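Side-chain contacts in mannose-6-phosphate isomerase (Helicobacter pylori, PDB 2QH5), which probably forms GDP-mannose and diphosphate from alpha-D-mannose 1-phosphate and GTP, the crystallised chain being its N-terminal nucleotidyltransferase domain: residues L86-N89 with T90-I94; M100-K103 with E104-L107; V192-A195 with G196-L199. All blocks are in the same frame, centred on the assembly; numbering follows the deposited sequence.

Interaction 1. Residues L86-N89 with T90-I94; sequences LSKN and TANAI
Asn89 grips the start of helix 90-99 through both of its oxygens. Its side-chain OD1 accepts from Thr90 N at 2.9 Å. The donor comes in side-on, with a C=O...N angle of only 99°, as expected when an amide bends back onto the very next peptide. The backbone oxygen does the regular helical work: Asn89 O receives Ala93 N at 3.2 Å, with the donor in the carbonyl plane. A weak second bond reaches the same Asn89 O from Asn92 N at 3.3 Å. Asn89 is thus the N-cap by position, although its side chain makes no capping bond.

The amide of Asn92, one turn further on, points back to the loop. Its CG stands opposite the carbonyl carbon (chi1 -63°), which carries ND2 to Lys88 O. This bond is nearly straight, with an N-H...O angle of 168°, but its modelled length of 2.3 Å is doubtful. Lys88 CB also lies 3.5 Å from Asn92 ND2, while the rest of the lysine chain leads away. Thr90 OG1 sits between its own backbone N and carbonyl carbon, 3.6 Å from Asn89 OD1 with no bond between them; it hydrogen-bonds instead to Ile246 N, with Ser245 OG as a weak partner.

The stretch 241-246 lines this helix start. Leu241 O takes Lys88 NZ, Glu242 O takes Asn92 ND2, and Asp243 OD1 takes Asn89 ND2.

The bonding pattern is consistent with the modelled orientation of both amides. Asn89 accepts with OD1 and donates with ND2; Asn92 presents its nitrogen to Glu242 O and, at a doubtful length, Lys88 O. Together they tie the loop after strand 78-84, the first helical turn and the 241-246 segment to one another by directional bonds.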
ATOM      1  N   LEU A  86      13.010  -1.692  12.094  1.00 67.93           N
ATOM      2  CA  LEU A  86      11.789  -2.313  12.604  1.00 67.01           C
ATOM      3  C   LEU A  86      10.632  -2.011  11.673  1.00 66.91           C
ATOM      4  O   LEU A  86      10.654  -1.022  10.933  1.00 68.53           O
ATOM      5  CB  LEU A  86      11.413  -1.733  13.970  1.00 69.41           C
ATOM      6  CG  LEU A  86      12.435  -1.532  15.084  1.00 73.93           C
ATOM      7  CD1 LEU A  86      11.944  -0.440  16.025  1.00 76.72           C
ATOM      8  CD2 LEU A  86      12.708  -2.837  15.840  1.00 78.38           C
ATOM      9  N   SER A  87       9.607  -2.850  11.739  1.00 67.92           N
ATOM     10  CA  SER A  87       8.375  -2.607  11.005  0.50 67.50           C
ATOM     11  C   SER A  87       7.255  -2.223  11.968  1.00 67.10           C
ATOM     12  O   SER A  87       6.835  -3.023  12.810  1.00 69.87           O
ATOM     13  CB  SER A  87       7.993  -3.832  10.173  0.50 68.95           C
ATOM     14  OG  SER A  87       9.003  -4.135   9.221  0.50 71.50           O
ATOM     15  N   LYS A  88       6.785  -0.985  11.853  1.00 66.63           N
ATOM     16  CA  LYS A  88       5.677  -0.508  12.674  1.00 65.32           C
ATOM     17  C   LYS A  88       4.384  -0.400  11.858  1.00 65.26           C
ATOM     18  O   LYS A  88       3.594   0.529  12.027  1.00 63.28           O
ATOM     19  CB  LYS A  88       6.029   0.810  13.370  1.00 64.86           C
ATOM     20  CG  LYS A  88       6.288   0.677  14.875  1.00 65.90           C
ATOM     21  CD  LYS A  88       7.458  -0.236  15.192  1.00 64.07           C
ATOM     22  CE  LYS A  88       7.842  -0.194  16.672  1.00 66.56           C
ATOM     23  NZ  LYS A  88       6.753  -0.625  17.595  1.00 72.33           N
ATOM     24  N   ASN A  89       4.201  -1.375  10.967  1.00 66.12           N
ATOM     25  CA  ASN A  89       2.960  -1.597  10.220  1.00 61.33           C
ATOM     26  C   ASN A  89       2.670  -0.559   9.135  1.00 62.42           C
ATOM     27  O   ASN A  89       3.383   0.437   9.013  1.00 67.71           O
ATOM     28  CB  ASN A  89       1.776  -1.765  11.173  1.00 59.61           C
ATOM     29  CG  ASN A  89       0.903  -2.935  10.805  1.00 50.66           C
ATOM     30  OD1 ASN A  89       0.243  -2.930   9.773  1.00 55.98           O
ATOM     31  ND2 ASN A  89       0.902  -3.953  11.648  1.00 48.60           N
ATOM     32  N   THR A  90       1.616  -0.802   8.358  1.00 63.07           N
ATOM     33  CA  THR A  90       1.325  -0.022   7.138  1.00 55.24           C
ATOM     34  C   THR A  90       1.023   1.462   7.334  1.00 50.31           C
ATOM     35  O   THR A  90       1.464   2.282   6.533  1.00 52.87           O
ATOM     36  CB  THR A  90       0.212  -0.666   6.310  1.00 54.10           C
ATOM     37  OG1 THR A  90      -0.952  -0.849   7.130  1.00 57.73           O
ATOM     38  CG2 THR A  90       0.674  -2.021   5.773  1.00 56.84           C
ATOM     39  N   ALA A  91       0.302   1.820   8.394  1.00 45.21           N
ATOM     40  CA  ALA A  91      -0.009   3.234   8.642  1.00 46.01           C
ATOM     41  C   ALA A  91       1.255   4.083   8.737  1.00 48.97           C
ATOM     42  O   ALA A  91       1.291   5.219   8.257  1.00 52.55           O
ATOM     43  CB  ALA A  91      -0.864   3.401   9.899  1.00 44.69           C
ATOM     44  N   ASN A  92       2.291   3.515   9.350  1.00 49.14           N
ATOM     45  CA  ASN A  92       3.566   4.193   9.504  1.00 45.85           C
ATOM     46  C   ASN A  92       4.387   4.152   8.222  1.00 43.99           C
ATOM     47  O   ASN A  92       5.029   5.129   7.882  1.00 45.91           O
ATOM     48  CB  ASN A  92       4.345   3.619  10.695  1.00 48.24           C
ATOM     49  CG  ASN A  92       3.626   3.840  12.034  1.00 51.32           C
ATOM     50  OD1 ASN A  92       3.418   4.977  12.465  1.00 50.94           O
ATOM     51  ND2 ASN A  92       3.241   2.748  12.688  1.00 50.05           N
ATOM     52  N   ALA A  93       4.346   3.038   7.500  1.00 43.02           N
ATOM     53  CA  ALA A  93       5.110   2.917   6.259  1.00 42.91           C
ATOM     54  C   ALA A  93       4.541   3.842   5.194  1.00 48.62           C
ATOM     55  O   ALA A  93       5.296   4.452   4.435  1.00 50.13           O
ATOM     56  CB  ALA A  93       5.116   1.498   5.768  1.00 44.56           C
ATOM     57  N   ILE A  94       3.211   3.958   5.169  1.00 48.49           N
ATOM     58  CA  ILE A  94       2.525   4.829   4.221  1.00 44.26           C
ATOM     59  C   ILE A  94       2.713   6.306   4.564  1.00 45.20           C
ATOM     60  O   ILE A  94       3.080   7.092   3.688  1.00 44.68           O
ATOM     61  CB  ILE A  94       1.035   4.458   4.053  1.00 47.29           C
ATOM     62  CG1 ILE A  94       0.915   3.026   3.518  1.00 45.28           C
ATOM     63  CG2 ILE A  94       0.352   5.396   3.073  1.00 45.55           C
ATOM     64  CD1 ILE A  94      -0.460   2.417   3.680  1.00 49.27           C
TER

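Interaction 2. Residues M100-K103 with E104-L107; sequences MSDK and EDLL
Asp102 to Asp105 form a type I beta turn, closed by Asp105 N donating to Asp102 O at 3.0 Å with an N-H...O angle of 157°. The Asp105 side chain adds a second link in the reverse sense. Its CG sits between the backbone N and the carbonyl carbon (chi1 75°), a torsion that brings the carboxylate back across the turn and sets OD1 3.0 Å from Asp102 N, the donor lying 40° out of the carboxylate plane. OD2 of Asp105 is buried with no partner in the model; Ser101 CB packs against it at 3.8 Å.

On the outer side the acids of Asp102 and Glu104 run side by side. Glu104 OE2 comes within 3.6 Å of Asp102 OD2, an unfavourable pairing that may raise the proton affinity of one of them. Ser101 OG touches Leu107 CD1 at 3.8 Å, but its polar bonds go to Lys6 NZ and Ser97 O.

This turn joins helix 90-99 to strand 106-111. With the parallel strand 78-84 it completes a beta-alpha-beta crossover, the building unit of the Rossmann-like GT-A nucleotidyltransferase fold.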
ATOM      1  N   MET A 100       7.908  11.604   2.388  1.00 53.09           N
ATOM      2  CA  MET A 100       9.005  11.608   1.416  1.00 48.93           C
ATOM      3  C   MET A 100       8.536  12.052   0.030  1.00 55.33           C
ATOM      4  O   MET A 100       9.276  11.927  -0.945  1.00 59.31           O
ATOM      5  CB  MET A 100       9.639  10.214   1.299  1.00 50.13           C
ATOM      6  CG  MET A 100      10.536   9.815   2.450  1.00 44.92           C
ATOM      7  SD  MET A 100      10.971   8.054   2.468  1.00 34.02           S
ATOM      8  CE  MET A 100      10.328   7.692   4.091  1.00 42.10           C
ATOM      9  N   SER A 101       7.308  12.560  -0.062  1.00 56.76           N
ATOM     10  CA  SER A 101       6.730  12.940  -1.351  1.00 55.16           C
ATOM     11  C   SER A 101       6.307  14.404  -1.415  1.00 58.04           C
ATOM     12  O   SER A 101       6.217  15.083  -0.390  1.00 55.90           O
ATOM     13  CB  SER A 101       5.532  12.045  -1.669  1.00 56.08           C
ATOM     14  OG  SER A 101       5.948  10.709  -1.853  1.00 54.97           O
ATOM     15  N   ASP A 102       6.063  14.892  -2.628  1.00 63.87           N
ATOM     16  CA  ASP A 102       5.424  16.192  -2.808  1.00 65.91           C
ATOM     17  C   ASP A 102       3.959  16.022  -2.461  1.00 66.81           C
ATOM     18  O   ASP A 102       3.325  15.062  -2.907  1.00 66.33           O
ATOM     19  CB  ASP A 102       5.550  16.677  -4.257  1.00 69.54           C
ATOM     20  CG  ASP A 102       6.903  17.304  -4.560  1.00 80.68           C
ATOM     21  OD1 ASP A 102       7.598  17.743  -3.613  1.00 81.15           O
ATOM     22  OD2 ASP A 102       7.265  17.369  -5.757  1.00 84.67           O
ATOM     23  N   LYS A 103       3.429  16.940  -1.656  1.00 68.27           N
ATOM     24  CA  LYS A 103       2.007  16.947  -1.304  1.00 69.77           C
ATOM     25  C   LYS A 103       1.105  16.693  -2.507  1.00 69.74           C
ATOM     26  O   LYS A 103       0.161  15.922  -2.424  1.00 70.07           O
ATOM     27  CB  LYS A 103       1.620  18.280  -0.651  1.00 71.34           C
ATOM     28  CG  LYS A 103       1.425  18.242   0.868  1.00 71.36           C
ATOM     29  CD  LYS A 103       2.732  18.231   1.640  1.00 75.77           C
ATOM     30  CE  LYS A 103       2.627  19.080   2.910  1.00 80.23           C
ATOM     31  NZ  LYS A 103       1.508  18.685   3.821  1.00 78.83           N
ATOM     32  N   GLU A 104       1.430  17.325  -3.629  1.00 72.95           N
ATOM     33  CA  GLU A 104       0.582  17.299  -4.814  1.00 76.57           C
ATOM     34  C   GLU A 104       0.625  16.012  -5.620  1.00 74.38           C
ATOM     35  O   GLU A 104      -0.259  15.770  -6.443  1.00 76.13           O
ATOM     36  CB  GLU A 104       0.905  18.481  -5.741  1.00 82.59           C
ATOM     37  CG  GLU A 104       2.361  18.574  -6.200  1.00 91.87           C
ATOM     38  CD  GLU A 104       3.166  19.590  -5.404  1.00100.42           C
ATOM     39  OE1 GLU A 104       2.553  20.410  -4.680  1.00102.12           O
ATOM     40  OE2 GLU A 104       4.412  19.574  -5.511  1.00102.41           O
ATOM     41  N   ASP A 105       1.644  15.186  -5.417  1.00 72.08           N
ATOM     42  CA  ASP A 105       1.770  14.012  -6.274  1.00 65.87           C
ATOM     43  C   ASP A 105       0.946  12.825  -5.777  1.00 58.63           C
ATOM     44  O   ASP A 105       0.546  12.786  -4.619  1.00 56.53           O
ATOM     45  CB  ASP A 105       3.239  13.693  -6.649  1.00 71.65           C
ATOM     46  CG  ASP A 105       4.044  13.073  -5.523  1.00 73.94           C
ATOM     47  OD1 ASP A 105       5.104  13.640  -5.178  1.00 76.89           O
ATOM     48  OD2 ASP A 105       3.661  11.999  -5.021  1.00 81.24           O
ATOM     49  N   LEU A 106       0.657  11.894  -6.676  1.00 54.05           N
ATOM     50  CA  LEU A 106      -0.303  10.830  -6.408  1.00 53.39           C
ATOM     51  C   LEU A 106       0.409   9.541  -6.087  1.00 52.76           C
ATOM     52  O   LEU A 106       1.402   9.191  -6.723  1.00 56.66           O
ATOM     53  CB  LEU A 106      -1.241  10.613  -7.606  1.00 56.47           C
ATOM     54  CG  LEU A 106      -2.134  11.783  -8.045  1.00 63.35           C
ATOM     55  CD1 LEU A 106      -2.598  11.597  -9.485  1.00 68.34           C
ATOM     56  CD2 LEU A 106      -3.325  11.993  -7.106  1.00 61.11           C
ATOM     57  N   LEU A 107      -0.127   8.831  -5.105  1.00 51.16           N
ATOM     58  CA  LEU A 107       0.506   7.658  -4.555  1.00 46.38           C
ATOM     59  C   LEU A 107      -0.320   6.441  -4.879  1.00 48.60           C
ATOM     60  O   LEU A 107      -1.505   6.393  -4.573  1.00 52.75           O
ATOM     61  CB  LEU A 107       0.615   7.797  -3.035  1.00 42.83           C
ATOM     62  CG  LEU A 107       1.885   8.274  -2.333  1.00 38.89           C
ATOM     63  CD1 LEU A 107       2.564   9.416  -3.029  1.00 38.82           C
ATOM     64  CD2 LEU A 107       1.520   8.658  -0.901  1.00 43.25           C
TER

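Interaction 3. Residues V192-A195 with G196-L199; sequences VFQA and GVFL
Phe198 holds its CG anti to the backbone N (chi1 172°), and this swings its ring back to the strand that precedes the helix, alongside the ring of Phe193. The two side chains point the same way and form an offset stack, with centroids 4.8 Å apart and planes inclined by 30°. Phe198 CD2 is the atom laid over a face of Phe193, displaced toward the rim, and its closest partner is Phe193 CZ at 3.8 Å. The carbon stem joins in, since Phe198 CB lies 3.9 Å from Phe193 CD1.

Between the aromatic residues the chain changes from strand 184-194 to helix 195-205, with Gln194 as the N-cap. Gln194 extends from its backbone and then turns its amide over the first helical turn, where OE1 accepts a weak capping bond from Val197 N at 3.4 Å. Val197 crosses this side chain at about a right angle. Its CG1 is modelled 3.3 Å from both CB and OE1 of Gln194, but chi1 of Val197 is nearly eclipsed at 10°; the torsion is strained or the placement doubtful, and the short contacts carry the same doubt. The regular helical bonds begin here: Phe198 N donates to Gln194 O at 3.0 Å, and Leu199 N to Ala195 O at 2.9 Å. That same Ala195 O also lies at the edge of the Phe198 ring, near its plane, and against Leu199 CG at 3.3 Å.

Helix 246-251 packs on both aromatic side chains, with Met251 touching Phe193 and Leu250 touching Phe198. Leu138 of strand 138-144 meets Phe193 and Val197.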
ATOM      1  N   VAL A 192      -4.971   4.160  -3.456  1.00 48.76           N
ATOM      2  CA  VAL A 192      -4.535   5.330  -4.222  1.00 42.33           C
ATOM      3  C   VAL A 192      -5.083   6.579  -3.550  1.00 39.34           C
ATOM      4  O   VAL A 192      -6.212   6.581  -3.065  1.00 41.99           O
ATOM      5  CB  VAL A 192      -4.981   5.289  -5.717  1.00 39.98           C
ATOM      6  CG1 VAL A 192      -4.420   6.487  -6.481  1.00 38.55           C
ATOM      7  CG2 VAL A 192      -4.534   3.992  -6.397  1.00 41.55           C
ATOM      8  N   PHE A 193      -4.259   7.619  -3.485  1.00 34.19           N
ATOM      9  CA  PHE A 193      -4.617   8.916  -2.910  1.00 37.03           C
ATOM     10  C   PHE A 193      -3.495   9.895  -3.188  1.00 44.74           C
ATOM     11  O   PHE A 193      -2.363   9.486  -3.444  1.00 52.49           O
ATOM     12  CB  PHE A 193      -4.877   8.864  -1.387  1.00 41.56           C
ATOM     13  CG  PHE A 193      -4.124   7.771  -0.647  1.00 46.06           C
ATOM     14  CD1 PHE A 193      -2.729   7.761  -0.582  1.00 41.58           C
ATOM     15  CD2 PHE A 193      -4.828   6.764   0.013  1.00 49.42           C
ATOM     16  CE1 PHE A 193      -2.058   6.757   0.100  1.00 49.10           C
ATOM     17  CE2 PHE A 193      -4.165   5.755   0.711  1.00 45.67           C
ATOM     18  CZ  PHE A 193      -2.782   5.741   0.746  1.00 46.46           C
ATOM     19  N   GLN A 194      -3.803  11.186  -3.148  1.00 40.79           N
ATOM     20  CA  GLN A 194      -2.763  12.195  -3.194  1.00 45.27           C
ATOM     21  C   GLN A 194      -2.070  12.228  -1.826  1.00 50.50           C
ATOM     22  O   GLN A 194      -2.703  11.956  -0.803  1.00 55.51           O
ATOM     23  CB  GLN A 194      -3.373  13.549  -3.531  1.00 42.01           C
ATOM     24  CG  GLN A 194      -2.371  14.636  -3.810  1.00 42.82           C
ATOM     25  CD  GLN A 194      -2.904  16.003  -3.480  1.00 47.86           C
ATOM     26  OE1 GLN A 194      -3.053  16.369  -2.306  1.00 56.69           O
ATOM     27  NE2 GLN A 194      -3.200  16.777  -4.514  1.00 43.75           N
ATOM     28  N   ALA A 195      -0.771  12.536  -1.818  1.00 50.19           N
ATOM     29  CA  ALA A 195       0.027  12.546  -0.592  1.00 51.40           C
ATOM     30  C   ALA A 195      -0.523  13.533   0.437  1.00 54.38           C
ATOM     31  O   ALA A 195      -0.703  13.187   1.607  1.00 58.83           O
ATOM     32  CB  ALA A 195       1.477  12.856  -0.911  1.00 52.79           C
ATOM     33  N   GLY A 196      -0.810  14.747  -0.024  1.00 54.49           N
ATOM     34  CA  GLY A 196      -1.356  15.816   0.811  1.00 55.25           C
ATOM     35  C   GLY A 196      -2.678  15.517   1.485  1.00 57.08           C
ATOM     36  O   GLY A 196      -2.816  15.745   2.688  1.00 61.04           O
ATOM     37  N   VAL A 197      -3.654  15.020   0.722  1.00 55.02           N
ATOM     38  CA  VAL A 197      -4.940  14.614   1.299  1.00 53.87           C
ATOM     39  C   VAL A 197      -4.803  13.420   2.241  1.00 52.70           C
ATOM     40  O   VAL A 197      -5.469  13.377   3.285  1.00 54.08           O
ATOM     41  CB  VAL A 197      -6.078  14.410   0.220  1.00 57.60           C
ATOM     42  CG1 VAL A 197      -5.523  14.451  -1.173  1.00 58.23           C
ATOM     43  CG2 VAL A 197      -6.908  13.127   0.461  1.00 51.33           C
ATOM     44  N   PHE A 198      -3.932  12.469   1.895  1.00 51.04           N
ATOM     45  CA  PHE A 198      -3.622  11.384   2.826  1.00 50.79           C
ATOM     46  C   PHE A 198      -3.107  11.928   4.164  1.00 50.66           C
ATOM     47  O   PHE A 198      -3.571  11.508   5.224  1.00 49.07           O
ATOM     48  CB  PHE A 198      -2.612  10.383   2.265  1.00 44.42           C
ATOM     49  CG  PHE A 198      -2.152   9.384   3.285  1.00 43.76           C
ATOM     50  CD1 PHE A 198      -0.992   9.595   4.014  1.00 36.94           C
ATOM     51  CD2 PHE A 198      -2.916   8.257   3.561  1.00 49.70           C
ATOM     52  CE1 PHE A 198      -0.582   8.700   4.971  1.00 36.75           C
ATOM     53  CE2 PHE A 198      -2.511   7.349   4.522  1.00 44.00           C
ATOM     54  CZ  PHE A 198      -1.344   7.569   5.234  1.00 45.26           C
ATOM     55  N   LEU A 199      -2.149  12.853   4.111  1.00 47.74           N
ATOM     56  CA  LEU A 199      -1.580  13.412   5.333  1.00 47.86           C
ATOM     57  C   LEU A 199      -2.565  14.297   6.089  1.00 51.11           C
ATOM     58  O   LEU A 199      -2.461  14.439   7.311  1.00 52.99           O
ATOM     59  CB  LEU A 199      -0.274  14.160   5.040  1.00 49.84           C
ATOM     60  CG  LEU A 199       0.862  13.272   4.511  1.00 44.68           C
ATOM     61  CD1 LEU A 199       1.997  14.104   3.932  1.00 37.16           C
ATOM     62  CD2 LEU A 199       1.374  12.307   5.582  1.00 34.41           C
TER

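How the interactions relate
Interactions 2 and 3 are close neighbours, their centres 7 Å apart, because strands 106-111 and 184-194 pair antiparallel in one sheet. Leu107 N lies 2.9 Å from Phe193 O and Lys103 O lies 2.8 Å from Gly196 N, both probable hydrogen bonds, so backbone bonding between the two chain segments continues past the strand ends to the start of helix 195-205. Interaction 1, centred about 16 Å from interaction 3, reaches it through Ile94, whose CG2 packs 3.5 Å from Phe198 CZ and 3.9 Å from Phe193 CZ. Interactions 1 and 2 sit near opposite ends of helix 90-99, with centres about 18 Å apart and no direct touch.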